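Side-chain contacts in SusD homolog (Bacteroides thetaiotaomicron, PDB 3EHM), which probably binds mucin O-glycans at the cell surface as a SusD-like outer-membrane lipoprotein, helping this gut bacterium to use them: residues F157-Q160 and E161-Y164; N94-S97 and Q98-P102; W277-L280 and D281-D285; H409-S412 and I413-S417. All blocks are in the same frame, centred on the assembly; numbering follows the deposited sequence.

Contact 1: residues F157-Q160 and E161-Y164; sequences FDSQ and EVVY
With chi1 at 68°, Ser-159 holds OG between its own backbone N and carbonyl carbon, turned to the start of the helix, while Val-162 sets CG2 beside its backbone N, bringing hydroxyl and methyl together beside Val-162 N. Ser-159 OG accepts from Val-162 N at 3.2 Å, with an N-H...O angle of 154°, and Val-162 CG2 lies against that oxygen at 3.1 Å. This is a classic N-cap: Ser-159 stands just before helix 160-178 of the SusD-like fold, and its side chain accepts from an NH of the first turn. The regular helical bonds start here too, Val-163 N giving to Ser-159 O at 3.0 Å and Tyr-164 N to Gln-160 O at 3.0 Å. An alanine here would lose the hydroxyl and would probably leave Val-162 N without its side-chain cap and the first turn less firmly held. Ahead of the cap, Asp-158 CB rests on Val-163 CG2 at 3.7 Å and its side chain crosses that of Val-162 near a right angle; its carboxylate OD2 turns elsewhere, to the backbone N of Tyr-145 and Asn-146. Gln-160 runs alongside Tyr-164, CG 4.0 Å from ring atom CD1, with amide and ring planes 78° apart. Beyond the pair, Gln-160 OE1 accepts from Trp-520 N, and Tyr-164 OH bonds to Asp-138 on helix 116-140 and to Arg-214.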
loop_
_atom_site.group_PDB
_atom_site.type_symbol
_atom_site.label_atom_id
_atom_site.label_comp_id
_atom_site.label_asym_id
_atom_site.label_seq_id
_atom_site.Cartn_x
_atom_site.Cartn_y
_atom_site.Cartn_z
ATOM N N PHE A 157 18.151 -15.317 4.358
ATOM C CA PHE A 157 17.488 -14.186 3.711
ATOM C C PHE A 157 18.011 -13.950 2.296
ATOM O O PHE A 157 19.167 -14.254 1.992
ATOM C CB PHE A 157 17.679 -12.908 4.533
ATOM C CG PHE A 157 16.787 -12.817 5.741
ATOM C CD1 PHE A 157 16.850 -13.776 6.748
ATOM C CD2 PHE A 157 15.894 -11.757 5.879
ATOM C CE1 PHE A 157 16.036 -13.679 7.882
ATOM C CE2 PHE A 157 15.076 -11.652 7.008
ATOM C CZ PHE A 157 15.149 -12.616 8.013
ATOM N N ASP A 158 17.146 -13.413 1.439
ATOM C CA ASP A 158 17.493 -13.110 0.051
ATOM C C ASP A 158 17.609 -11.598 -0.097
ATOM O O ASP A 158 16.904 -10.855 0.585
ATOM C CB ASP A 158 16.391 -13.583 -0.900
ATOM C CG ASP A 158 16.167 -15.083 -0.854
ATOM O OD1 ASP A 158 17.058 -15.834 -1.299
ATOM O OD2 ASP A 158 15.092 -15.506 -0.375
ATOM N N SER A 159 18.487 -11.138 -0.985
ATOM C CA SER A 159 18.612 -9.703 -1.215
ATOM C C SER A 159 17.280 -9.318 -1.849
ATOM O O SER A 159 16.614 -10.161 -2.447
ATOM C CB SER A 159 19.751 -9.402 -2.194
ATOM O OG SER A 159 19.433 -9.867 -3.496
ATOM N N GLN A 160 16.878 -8.060 -1.722
ATOM C CA GLN A 160 15.608 -7.642 -2.303
ATOM C C GLN A 160 15.547 -7.894 -3.810
ATOM O O GLN A 160 14.490 -8.237 -4.347
ATOM C CB GLN A 160 15.348 -6.165 -2.002
ATOM C CG GLN A 160 14.051 -5.640 -2.585
ATOM C CD GLN A 160 13.615 -4.343 -1.934
ATOM O OE1 GLN A 160 14.405 -3.407 -1.800
ATOM N NE2 GLN A 160 12.352 -4.280 -1.528
ATOM N N GLU A 161 16.672 -7.715 -4.499
ATOM C CA GLU A 161 16.699 -7.956 -5.936
ATOM C C GLU A 161 16.378 -9.421 -6.231
ATOM O O GLU A 161 15.662 -9.726 -7.184
ATOM C CB GLU A 161 18.070 -7.608 -6.530
ATOM C CG GLU A 161 18.282 -8.197 -7.925
ATOM C CD GLU A 161 19.530 -7.681 -8.618
ATOM O OE1 GLU A 161 20.497 -7.301 -7.924
ATOM O OE2 GLU A 161 19.546 -7.672 -9.865
ATOM N N VAL A 162 16.906 -10.325 -5.412
ATOM C CA VAL A 162 16.657 -11.749 -5.612
ATOM C C VAL A 162 15.200 -12.091 -5.299
ATOM O O VAL A 162 14.604 -12.944 -5.952
ATOM C CB VAL A 162 17.608 -12.602 -4.743
ATOM C CG1 VAL A 162 17.203 -14.071 -4.796
ATOM C CG2 VAL A 162 19.042 -12.442 -5.259
ATOM N N VAL A 163 14.628 -11.415 -4.307
ATOM C CA VAL A 163 13.236 -11.647 -3.942
ATOM C C VAL A 163 12.363 -11.296 -5.141
ATOM O O VAL A 163 11.466 -12.054 -5.516
ATOM C CB VAL A 163 12.811 -10.771 -2.740
ATOM C CG1 VAL A 163 11.313 -10.941 -2.475
ATOM C CG2 VAL A 163 13.618 -11.158 -1.503
ATOM N N TYR A 164 12.635 -10.145 -5.750
ATOM C CA TYR A 164 11.863 -9.717 -6.907
ATOM C C TYR A 164 12.023 -10.663 -8.095
ATOM O O TYR A 164 11.034 -11.071 -8.700
ATOM C CB TYR A 164 12.241 -8.288 -7.310
ATOM C CG TYR A 164 11.353 -7.243 -6.671
ATOM C CD1 TYR A 164 11.390 -7.004 -5.295
ATOM C CD2 TYR A 164 10.437 -6.526 -7.437
ATOM C CE1 TYR A 164 10.527 -6.078 -4.699
ATOM C CE2 TYR A 164 9.576 -5.602 -6.856
ATOM C CZ TYR A 164 9.622 -5.383 -5.494
ATOM O OH TYR A 164 8.763 -4.469 -4.935
#

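Contact 2: residues N94-S97 and Q98-P102; sequences NFYS and QIFLP
Ser-97 O faces two backbone donors of the next turn, Phe-100 N at 3.2 Å and Leu-101 N at 3.4 Å, both weak bonds. Phe-100 N is shared, since it also reaches back to Tyr-96 O at 3.3 Å, again weakly. Tyr-96 O has a further donor in Trp-133 NE1 of helix 116-140. On one flank a water bridges two side chains four residues apart: it donates to Asn-94 OD1 at 2.6 Å and, weakly, to Gln-98 OE1. A bend at chi2 (-67°) turns the Gln-98 amide aside from Asn-94, whose ND2 is held by Asn-54, and the water spans the remaining distance. On another flank Tyr-96 and Phe-100, each with CG anti to its backbone N, run side by side in the same direction. Their planes are 22° apart, but the rings are slid so far that they barely overlap, with centroids 6.0 Å apart; Tyr-96 OH comes to 3.9 Å from Phe-100 CD1 and bonds to Ala-144 O. Trp-133 stacks on Tyr-96 and also touches Phe-100 and Ile-99. Weak, divided backbone bonds beside a wider pi-type turn and a kink mark a locally irregular stretch of helix 85-110, packed against helix 116-140 in this alpha-helical SusD-like fold.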
loop_
_atom_site.group_PDB
_atom_site.type_symbol
_atom_site.label_atom_id
_atom_site.label_comp_id
_atom_site.label_asym_id
_atom_site.label_seq_id
_atom_site.Cartn_x
_atom_site.Cartn_y
_atom_site.Cartn_z
ATOM N N ASN A 94 3.196 -9.096 11.348
ATOM C CA ASN A 94 2.089 -8.634 10.518
ATOM C C ASN A 94 2.365 -8.599 9.020
ATOM O O ASN A 94 1.435 -8.686 8.218
ATOM C CB ASN A 94 1.616 -7.256 10.999
ATOM C CG ASN A 94 1.070 -7.291 12.417
ATOM O OD1 ASN A 94 0.401 -8.251 12.814
ATOM N ND2 ASN A 94 1.341 -6.243 13.183
ATOM N N PHE A 95 3.632 -8.472 8.638
ATOM C CA PHE A 95 3.984 -8.433 7.222
ATOM C C PHE A 95 4.522 -9.756 6.682
ATOM O O PHE A 95 4.389 -10.032 5.491
ATOM C CB PHE A 95 5.034 -7.342 6.953
ATOM C CG PHE A 95 4.471 -5.949 6.859
ATOM C CD1 PHE A 95 4.867 -4.961 7.759
ATOM C CD2 PHE A 95 3.566 -5.615 5.854
ATOM C CE1 PHE A 95 4.373 -3.658 7.659
ATOM C CE2 PHE A 95 3.065 -4.311 5.743
ATOM C CZ PHE A 95 3.470 -3.332 6.649
ATOM N N TYR A 96 5.121 -10.580 7.541
ATOM C CA TYR A 96 5.707 -11.832 7.061
ATOM C C TYR A 96 5.392 -13.138 7.786
ATOM O O TYR A 96 4.881 -14.072 7.173
ATOM C CB TYR A 96 7.237 -11.686 6.993
ATOM C CG TYR A 96 7.976 -12.933 6.528
ATOM C CD1 TYR A 96 8.168 -13.194 5.171
ATOM C CD2 TYR A 96 8.471 -13.858 7.451
ATOM C CE1 TYR A 96 8.840 -14.349 4.739
ATOM C CE2 TYR A 96 9.136 -15.015 7.034
ATOM C CZ TYR A 96 9.318 -15.255 5.677
ATOM O OH TYR A 96 9.974 -16.397 5.268
ATOM N N SER A 97 5.703 -13.212 9.078
ATOM C CA SER A 97 5.519 -14.453 9.822
ATOM C C SER A 97 4.111 -14.970 10.101
ATOM O O SER A 97 3.912 -16.185 10.124
ATOM C CB SER A 97 6.320 -14.401 11.132
ATOM O OG SER A 97 5.801 -13.442 12.036
ATOM N N GLN A 98 3.133 -14.092 10.315
ATOM C CA GLN A 98 1.779 -14.581 10.592
ATOM C C GLN A 98 1.236 -15.401 9.425
ATOM O O GLN A 98 0.673 -16.478 9.627
ATOM C CB GLN A 98 0.814 -13.425 10.903
ATOM C CG GLN A 98 1.012 -12.784 12.285
ATOM C CD GLN A 98 0.669 -13.701 13.464
ATOM O OE1 GLN A 98 0.895 -13.344 14.625
ATOM N NE2 GLN A 98 0.118 -14.875 13.175
ATOM N N ILE A 99 1.418 -14.909 8.203
ATOM C CA ILE A 99 0.928 -15.634 7.038
ATOM C C ILE A 99 1.833 -16.828 6.688
ATOM O O ILE A 99 1.395 -17.781 6.043
ATOM C CB ILE A 99 0.777 -14.681 5.822
ATOM C CG1 ILE A 99 -0.100 -15.342 4.758
ATOM C CG2 ILE A 99 2.140 -14.324 5.250
ATOM C CD1 ILE A 99 -0.490 -14.413 3.625
ATOM N N PHE A 100 3.089 -16.785 7.129
ATOM C CA PHE A 100 4.025 -17.883 6.870
ATOM C C PHE A 100 3.504 -19.187 7.464
ATOM O O PHE A 100 3.587 -20.241 6.835
ATOM C CB PHE A 100 5.396 -17.601 7.492
ATOM C CG PHE A 100 6.376 -18.737 7.332
ATOM C CD1 PHE A 100 7.103 -18.887 6.155
ATOM C CD2 PHE A 100 6.549 -19.675 8.347
ATOM C CE1 PHE A 100 7.989 -19.957 5.986
ATOM C CE2 PHE A 100 7.431 -20.751 8.189
ATOM C CZ PHE A 100 8.152 -20.888 7.005
ATOM N N LEU A 101 2.977 -19.102 8.683
ATOM C CA LEU A 101 2.458 -20.267 9.393
ATOM C C LEU A 101 1.484 -21.117 8.584
ATOM O O LEU A 101 1.788 -22.264 8.251
ATOM C CB LEU A 101 1.794 -19.840 10.710
ATOM C CG LEU A 101 2.683 -19.685 11.949
ATOM C CD1 LEU A 101 3.264 -21.046 12.315
ATOM C CD2 LEU A 101 3.788 -18.681 11.691
ATOM N N PRO A 102 0.296 -20.575 8.266
ATOM C CA PRO A 102 -0.656 -21.373 7.493
ATOM C C PRO A 102 -0.158 -21.737 6.090
ATOM O O PRO A 102 -0.479 -22.811 5.571
ATOM C CB PRO A 102 -1.905 -20.492 7.474
ATOM C CG PRO A 102 -1.344 -19.110 7.512
ATOM C CD PRO A 102 -0.247 -19.230 8.542
HETATM O O HOH W 1 0.552 -9.967 14.774
#

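Contact 3: residues W277-L280 and D281-D285; sequences WGYL and DGYKD
The last turn of helix 274-282 is tied by Asp-281 N to Trp-277 O (2.8 Å), Gly-282 N to Gly-278 O and Tyr-283 N to Tyr-279 O. With CG anti to the backbone N in both (chi1 165° in Trp-277), Trp-277 and Asp-281 lie alongside: Asp-281 CB sits over one face of the indole, a CH-pi contact 4.1 Å from the centroid of the five-membered ring, and the carboxylate is only 22° from the ring plane. A water fastens their polar ends, accepting from Trp-277 NE1 at 3.1 Å and donating to Asp-281 OD1 at 2.8 Å, while OD2 bonds to Thr-395. The helix ends in a Schellman motif: Lys-284 has positive phi, Lys-284 N bonds to Asp-281 O, and Asp-285 N reaches back to Leu-280 O at 2.8 Å. This return lays Asp-285 across Leu-280, whose CD2 is 3.6 Å from the carboxyl CG; the carboxylate salt-bridges Arg-287 and caps the start of helix 287-291. On another side of the helix Tyr-279 and Tyr-283 form an offset edge-to-face pair, the edge of Tyr-279 toward the face of Tyr-283, planes 60° apart. Tyr-279 CD1 approaches Tyr-283 CZ at 3.7 Å, and Tyr-279 OH continues to Tyr-463 O.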
loop_
_atom_site.group_PDB
_atom_site.type_symbol
_atom_site.label_atom_id
_atom_site.label_comp_id
_atom_site.label_asym_id
_atom_site.label_seq_id
_atom_site.Cartn_x
_atom_site.Cartn_y
_atom_site.Cartn_z
ATOM N N TRP A 277 -5.691 15.249 1.713
ATOM C CA TRP A 277 -6.673 16.326 1.752
ATOM C C TRP A 277 -6.250 17.434 0.794
ATOM O O TRP A 277 -7.067 17.962 0.049
ATOM C CB TRP A 277 -6.799 16.924 3.152
ATOM C CG TRP A 277 -7.524 18.246 3.127
ATOM C CD1 TRP A 277 -8.872 18.444 3.033
ATOM C CD2 TRP A 277 -6.924 19.550 3.105
ATOM N NE1 TRP A 277 -9.149 19.790 2.950
ATOM C CE2 TRP A 277 -7.973 20.491 2.992
ATOM C CE3 TRP A 277 -5.603 20.013 3.166
ATOM C CZ2 TRP A 277 -7.741 21.872 2.940
ATOM C CZ3 TRP A 277 -5.370 21.388 3.112
ATOM C CH2 TRP A 277 -6.437 22.300 3.001
ATOM N N GLY A 278 -4.967 17.787 0.837
ATOM C CA GLY A 278 -4.449 18.838 -0.022
ATOM C C GLY A 278 -4.736 18.607 -1.490
ATOM O O GLY A 278 -5.140 19.531 -2.207
ATOM N N TYR A 279 -4.515 17.378 -1.950
ATOM C CA TYR A 279 -4.776 17.045 -3.346
ATOM C C TYR A 279 -6.273 17.034 -3.649
ATOM O O TYR A 279 -6.717 17.645 -4.615
ATOM C CB TYR A 279 -4.162 15.682 -3.694
ATOM C CG TYR A 279 -2.653 15.722 -3.841
ATOM C CD1 TYR A 279 -2.061 16.304 -4.960
ATOM C CD2 TYR A 279 -1.819 15.231 -2.838
ATOM C CE1 TYR A 279 -0.678 16.402 -5.080
ATOM C CE2 TYR A 279 -0.429 15.323 -2.944
ATOM C CZ TYR A 279 0.134 15.915 -4.068
ATOM O OH TYR A 279 1.508 16.044 -4.171
ATOM N N LEU A 280 -7.052 16.348 -2.820
ATOM C CA LEU A 280 -8.493 16.262 -3.043
ATOM C C LEU A 280 -9.140 17.638 -3.084
ATOM O O LEU A 280 -9.985 17.907 -3.938
ATOM C CB LEU A 280 -9.148 15.402 -1.957
ATOM C CG LEU A 280 -8.701 13.937 -1.920
ATOM C CD1 LEU A 280 -9.345 13.225 -0.735
ATOM C CD2 LEU A 280 -9.086 13.255 -3.224
ATOM N N ASP A 281 -8.736 18.511 -2.165
ATOM C CA ASP A 281 -9.282 19.866 -2.106
ATOM C C ASP A 281 -8.856 20.706 -3.311
ATOM O O ASP A 281 -9.691 21.270 -4.015
ATOM C CB ASP A 281 -8.818 20.569 -0.828
ATOM C CG ASP A 281 -9.402 21.966 -0.688
ATOM O OD1 ASP A 281 -10.585 22.081 -0.300
ATOM O OD2 ASP A 281 -8.685 22.948 -0.984
ATOM N N GLY A 282 -7.549 20.790 -3.541
ATOM C CA GLY A 282 -7.043 21.579 -4.650
ATOM C C GLY A 282 -7.515 21.135 -6.023
ATOM O O GLY A 282 -7.701 21.959 -6.921
ATOM N N TYR A 283 -7.704 19.831 -6.191
ATOM C CA TYR A 283 -8.146 19.279 -7.465
ATOM C C TYR A 283 -9.667 19.287 -7.589
ATOM O O TYR A 283 -10.206 18.840 -8.603
ATOM C CB TYR A 283 -7.654 17.831 -7.614
ATOM C CG TYR A 283 -6.159 17.645 -7.815
ATOM C CD1 TYR A 283 -5.607 16.363 -7.831
ATOM C CD2 TYR A 283 -5.305 18.731 -8.033
ATOM C CE1 TYR A 283 -4.256 16.159 -8.059
ATOM C CE2 TYR A 283 -3.933 18.535 -8.264
ATOM C CZ TYR A 283 -3.421 17.242 -8.276
ATOM O OH TYR A 283 -2.082 17.008 -8.514
ATOM N N LYS A 284 -10.357 19.792 -6.567
ATOM C CA LYS A 284 -11.818 19.805 -6.576
ATOM C C LYS A 284 -12.280 18.378 -6.889
ATOM O O LYS A 284 -13.134 18.145 -7.751
ATOM C CB LYS A 284 -12.337 20.792 -7.629
ATOM C CG LYS A 284 -11.976 22.247 -7.331
ATOM C CD LYS A 284 -12.756 23.214 -8.223
ATOM C CE LYS A 284 -12.612 24.655 -7.737
ATOM N NZ LYS A 284 -13.497 25.605 -8.483
ATOM N N ASP A 285 -11.695 17.432 -6.157
ATOM C CA ASP A 285 -11.952 16.004 -6.317
ATOM C C ASP A 285 -13.213 15.531 -5.596
ATOM O O ASP A 285 -13.321 15.657 -4.375
ATOM C CB ASP A 285 -10.751 15.226 -5.771
ATOM C CG ASP A 285 -10.566 13.878 -6.434
ATOM O OD1 ASP A 285 -11.555 13.127 -6.583
ATOM O OD2 ASP A 285 -9.416 13.569 -6.796
HETATM O O HOH W 2 -11.779 21.083 1.986
#

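Contact 4: residues H409-S412 and I413-S417; sequences HDLS and IGNTS
Apolar contact comes first between Asp-410 and Ile-413, whose side chains cross at about a right angle. Ile-413 CD1 sits 3.6 Å from Asp-410 CB, and Ile-413 CG1 lies as near to the carboxyl carbon CG, so the aliphatic branch runs across the base of the acid. Ile-413 puts CG1 beside its backbone N (chi1 -59°), which swings that branch back over the turn. Among the polar contacts, Asp-410 OD1 accepts from Ser-412 N at 3.0 Å, an Asx turn, with the donor on the anti side and 29° out of the carboxylate plane. Ser-412 OG gives a second, very short bond to the same oxygen, at 2.5 Å, a length best read with caution. A lysine in place of Asp-410 would lose this acceptor and would probably leave Ser-412 N without its side-chain mate, and the hydroxyl freer to turn. Two turns overlap: a type I turn spans Asp-410 to Ile-413, and a type II turn follows from Ser-412 to Asn-415; the second is closed by Asn-415 N to Ser-412 O at 2.9 Å, with the donor above the carbonyl plane. Gly-414 occupies the third position of the second turn, where positive phi (65°) favours glycine. Around the bend, Gln-529 NE2 donates to Ile-413 O. In a loop lacking regular helix or strand, local polar bonds probably help to set the path: the Asp-410 carboxylate, chiefly through Ser-412 N, probably steadies the first turn, and one backbone bond closes the second.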
loop_
_atom_site.group_PDB
_atom_site.type_symbol
_atom_site.label_atom_id
_atom_site.label_comp_id
_atom_site.label_asym_id
_atom_site.label_seq_id
_atom_site.Cartn_x
_atom_site.Cartn_y
_atom_site.Cartn_z
ATOM N N HIS A 409 2.764 23.853 5.455
ATOM C CA HIS A 409 3.540 23.344 4.342
ATOM C C HIS A 409 2.753 23.626 3.075
ATOM O O HIS A 409 1.602 23.208 2.942
ATOM C CB HIS A 409 3.792 21.842 4.482
ATOM C CG HIS A 409 4.627 21.275 3.378
ATOM N ND1 HIS A 409 4.110 20.973 2.136
ATOM C CD2 HIS A 409 5.956 21.026 3.302
ATOM C CE1 HIS A 409 5.084 20.565 1.343
ATOM N NE2 HIS A 409 6.216 20.589 2.024
ATOM N N ASP A 410 3.366 24.358 2.154
ATOM C CA ASP A 410 2.703 24.681 0.907
ATOM C C ASP A 410 2.926 23.546 -0.081
ATOM O O ASP A 410 3.959 23.472 -0.744
ATOM C CB ASP A 410 3.242 25.981 0.322
ATOM C CG ASP A 410 2.383 26.489 -0.812
ATOM O OD1 ASP A 410 1.619 25.677 -1.375
ATOM O OD2 ASP A 410 2.465 27.686 -1.144
ATOM N N LEU A 411 1.944 22.660 -0.167
ATOM C CA LEU A 411 2.011 21.511 -1.057
ATOM C C LEU A 411 1.951 21.890 -2.540
ATOM O O LEU A 411 2.330 21.094 -3.396
ATOM C CB LEU A 411 0.863 20.552 -0.726
ATOM C CG LEU A 411 0.850 19.170 -1.380
ATOM C CD1 LEU A 411 2.104 18.394 -0.980
ATOM C CD2 LEU A 411 -0.399 18.418 -0.936
ATOM N N SER A 412 1.488 23.099 -2.843
ATOM C CA SER A 412 1.359 23.532 -4.237
ATOM C C SER A 412 2.676 23.827 -4.936
ATOM O O SER A 412 2.780 23.680 -6.153
ATOM C CB SER A 412 0.473 24.780 -4.330
ATOM O OG SER A 412 1.127 25.909 -3.776
ATOM N N ILE A 413 3.674 24.242 -4.164
ATOM C CA ILE A 413 4.983 24.602 -4.703
ATOM C C ILE A 413 5.601 23.563 -5.630
ATOM O O ILE A 413 5.967 22.466 -5.202
ATOM C CB ILE A 413 5.982 24.902 -3.570
ATOM C CG1 ILE A 413 5.456 26.057 -2.712
ATOM C CG2 ILE A 413 7.342 25.254 -4.158
ATOM C CD1 ILE A 413 6.318 26.377 -1.500
ATOM N N GLY A 414 5.717 23.931 -6.902
ATOM C CA GLY A 414 6.304 23.051 -7.899
ATOM C C GLY A 414 5.496 21.794 -8.156
ATOM O O GLY A 414 6.002 20.842 -8.753
ATOM N N ASN A 415 4.240 21.792 -7.720
ATOM C CA ASN A 415 3.382 20.624 -7.894
ATOM C C ASN A 415 2.622 20.676 -9.215
ATOM O O ASN A 415 2.620 21.698 -9.905
ATOM C CB ASN A 415 2.423 20.504 -6.703
ATOM C CG ASN A 415 2.289 19.071 -6.204
ATOM O OD1 ASN A 415 2.238 18.820 -4.995
ATOM N ND2 ASN A 415 2.226 18.129 -7.130
ATOM N N THR A 416 1.972 19.571 -9.567
ATOM C CA THR A 416 1.252 19.478 -10.833
ATOM C C THR A 416 -0.270 19.382 -10.677
ATOM O O THR A 416 -0.788 19.207 -9.572
ATOM C CB THR A 416 1.760 18.251 -11.632
ATOM O OG1 THR A 416 1.232 18.278 -12.962
ATOM C CG2 THR A 416 1.327 16.954 -10.945
ATOM N N SER A 417 -0.972 19.490 -11.802
ATOM C CA SER A 417 -2.432 19.430 -11.843
ATOM C C SER A 417 -2.919 18.106 -12.439
ATOM O O SER A 417 -2.117 17.288 -12.891
ATOM C CB SER A 417 -2.964 20.574 -12.699
ATOM O OG SER A 417 -2.574 20.386 -14.046
#

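Contact 1 spans the start of a helix, contact 2 lies within one, contact 3 spans the end of one, and contact 4 is all loop. Their chemistry follows: a serine cap opens helix 160-178, weak shared bonds mark irregular mid-helix in contact 2, a Schellman motif ends helix 274-282, and a side-chain acceptor and a backbone bond shape the two turns of contact 4. Contact 3 is buried; the others are partly buried. Contacts 1 and 2 both lean on helix 116-140, though their centres are about 18 Å apart and they do not touch. Contacts 3 and 4 do touch, Tyr-283 OH bonding to Thr-416 O and Tyr-279 packing on Leu-411; contact 2 lies across the chain's centre from both.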